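Local coordinates for protein Udp-n-acetylglucosamine pyrophosphorylase (Trypanosoma brucei, PDB 4BQH) that probably catalyses the formation of UDP-N-acetylglucosamine and diphosphate from UTP and N-acetyl-alpha-D-glucosamine 1-phosphate, at residues R156-I161 / V508-E513. Sequence-based numbering, arbitrary orientation.
Sequences RRRQEI and VSVGGE
R157 grips E513 side-on, its NE and NH2 both lying 3.2 Å from E513 OE2. The N-H...O angles of 138° and 135° and a carboxylate tilted 27° from the guanidinium describe a salt bridge of bent bonds, directed at the anti lone pair of OE2. V510 fits between the two arginines. Its CG1 packs 3.8 Å from R157 CB, against the aliphatic part of that chain, while CG2 sits over one face of the R158 guanidinium, toward its rim and 3.5 Å from CZ. I161 touches both partners of the salt bridge, with CD1 3.4 Å from E513 OE2 and CG1 over the centre of the R157 guanidinium.

Second-shell bonds tie both charged groups, which should limit their rotation. R157 NH1 reaches E160 OE1 one helical turn on, which makes a three-residue salt-bridge network. With CG set between the backbone N and the carbonyl carbon and a second bend at chi2, the carboxylate of E513 turns back over its own loop. Its syn lone pairs then receive V510 N at OE2 (3.1 Å) and G511 N at OE1 (2.8 Å), so within the two segments OE2 accepts from three donors. S509 OG takes the N-H of G512 and donates to E513 O. R158 is held from elsewhere by Y106 and N287, and a water links its NH2, weakly, to V510 O.

An ST motif at S509 and the R157-E160-E513 salt-bridge network thus characterise the junction of the loop between strand 501-504 and helix 519-528 with helix 147-166 of the GT-A-like nucleotidyltransferase domain.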
loop_
_atom_site.group_PDB
_atom_site.type_symbol
_atom_site.label_atom_id
_atom_site.label_comp_id
_atom_site.label_asym_id
_atom_site.label_seq_id
_atom_site.Cartn_x
_atom_site.Cartn_y
_atom_site.Cartn_z
ATOM N N ARG A 156 4.939 -10.921 -11.301
ATOM C CA ARG A 156 5.284 -11.939 -12.330
ATOM C C ARG A 156 5.618 -13.294 -11.713
ATOM O O ARG A 156 5.204 -14.356 -12.217
ATOM C CB ARG A 156 6.434 -11.436 -13.211
ATOM C CG ARG A 156 5.978 -10.378 -14.214
ATOM C CD ARG A 156 7.130 -9.588 -14.790
ATOM N NE ARG A 156 7.995 -10.497 -15.542
ATOM C CZ ARG A 156 9.266 -10.256 -15.818
ATOM N NH1 ARG A 156 9.839 -9.105 -15.453
ATOM N NH2 ARG A 156 9.958 -11.173 -16.472
ATOM N N ARG A 157 6.394 -13.287 -10.639
ATOM C CA ARG A 157 6.744 -14.535 -9.967
ATOM C C ARG A 157 5.533 -15.250 -9.338
ATOM O O ARG A 157 5.368 -16.469 -9.497
ATOM C CB ARG A 157 7.877 -14.310 -8.958
ATOM C CG ARG A 157 8.371 -15.578 -8.303
ATOM C CD ARG A 157 8.983 -16.556 -9.299
ATOM N NE ARG A 157 9.360 -17.738 -8.540
ATOM C CZ ARG A 157 9.251 -18.986 -8.954
ATOM N NH1 ARG A 157 8.766 -19.263 -10.161
ATOM N NH2 ARG A 157 9.640 -19.955 -8.140
ATOM N N ARG A 158 4.693 -14.494 -8.633
ATOM C CA ARG A 158 3.476 -15.057 -8.039
ATOM C C ARG A 158 2.557 -15.657 -9.156
ATOM O O ARG A 158 1.940 -16.715 -8.979
ATOM C CB ARG A 158 2.729 -14.006 -7.204
ATOM C CG ARG A 158 3.402 -13.644 -5.859
ATOM C CD ARG A 158 3.391 -14.772 -4.821
ATOM N NE ARG A 158 3.944 -14.278 -3.552
ATOM C CZ ARG A 158 4.307 -15.034 -2.525
ATOM N NH1 ARG A 158 4.211 -16.347 -2.591
ATOM N NH2 ARG A 158 4.754 -14.465 -1.398
ATOM N N GLN A 159 2.466 -14.966 -10.284
ATOM C CA GLN A 159 1.649 -15.430 -11.432
ATOM C C GLN A 159 2.204 -16.743 -11.962
ATOM O O GLN A 159 1.459 -17.697 -12.234
ATOM C CB GLN A 159 1.654 -14.381 -12.557
ATOM C CG GLN A 159 0.724 -13.189 -12.303
ATOM C CD GLN A 159 0.830 -12.112 -13.368
ATOM O OE1 GLN A 159 0.035 -11.171 -13.399
ATOM N NE2 GLN A 159 1.800 -12.264 -14.283
ATOM N N GLU A 160 3.525 -16.793 -12.091
ATOM C CA GLU A 160 4.224 -18.009 -12.555
ATOM C C GLU A 160 4.004 -19.198 -11.620
ATOM O O GLU A 160 3.759 -20.318 -12.099
ATOM C CB GLU A 160 5.717 -17.686 -12.738
ATOM C CG GLU A 160 6.580 -18.817 -13.268
ATOM C CD GLU A 160 8.059 -18.453 -13.283
ATOM O OE1 GLU A 160 8.455 -17.411 -12.693
ATOM O OE2 GLU A 160 8.830 -19.211 -13.905
ATOM N N ILE A 161 4.073 -18.979 -10.300
ATOM C CA ILE A 161 3.822 -20.071 -9.345
ATOM C C ILE A 161 2.362 -20.549 -9.419
ATOM O O ILE A 161 2.109 -21.761 -9.442
ATOM C CB ILE A 161 4.206 -19.691 -7.882
ATOM C CG1 ILE A 161 5.719 -19.387 -7.771
ATOM C CG2 ILE A 161 3.853 -20.824 -6.923
ATOM C CD1 ILE A 161 6.098 -18.690 -6.470
ATOM N N VAL A 508 13.490 -15.052 -9.192
ATOM C CA VAL A 508 13.874 -16.365 -8.662
ATOM C C VAL A 508 12.966 -16.862 -7.540
ATOM O O VAL A 508 12.482 -18.001 -7.584
ATOM C CB VAL A 508 15.349 -16.391 -8.192
ATOM C CG1 VAL A 508 15.713 -17.745 -7.616
ATOM C CG2 VAL A 508 16.247 -16.072 -9.380
ATOM N N SER A 509 12.741 -16.016 -6.536
ATOM C CA SER A 509 12.033 -16.447 -5.331
ATOM C C SER A 509 11.294 -15.290 -4.713
ATOM O O SER A 509 11.861 -14.206 -4.572
ATOM C CB SER A 509 13.033 -16.950 -4.297
ATOM O OG SER A 509 12.408 -17.706 -3.300
ATOM N N VAL A 510 10.036 -15.535 -4.314
ATOM C CA VAL A 510 9.285 -14.539 -3.535
ATOM C C VAL A 510 8.980 -15.033 -2.130
ATOM O O VAL A 510 8.598 -14.230 -1.269
ATOM C CB VAL A 510 7.944 -14.132 -4.198
ATOM C CG1 VAL A 510 8.172 -13.174 -5.366
ATOM C CG2 VAL A 510 7.128 -15.365 -4.594
ATOM N N GLY A 511 9.164 -16.328 -1.875
ATOM C CA GLY A 511 8.932 -16.852 -0.539
ATOM C C GLY A 511 9.899 -17.904 -0.067
ATOM O O GLY A 511 9.595 -18.635 0.872
ATOM N N GLY A 512 11.062 -18.007 -0.713
ATOM C CA GLY A 512 12.029 -19.040 -0.323
ATOM C C GLY A 512 12.060 -20.258 -1.235
ATOM O O GLY A 512 12.960 -21.080 -1.138
ATOM N N GLU A 513 11.082 -20.365 -2.127
ATOM C CA GLU A 513 11.029 -21.433 -3.137
ATOM C C GLU A 513 11.961 -21.175 -4.323
ATOM O O GLU A 513 12.416 -20.042 -4.559
ATOM C CB GLU A 513 9.577 -21.562 -3.658
ATOM C CG GLU A 513 9.218 -20.643 -4.833
ATOM C CD GLU A 513 9.221 -19.147 -4.492
ATOM O OE1 GLU A 513 9.134 -18.783 -3.307
ATOM O OE2 GLU A 513 9.316 -18.332 -5.419
HETATM O O HOH W 1 6.840 -14.427 0.916
#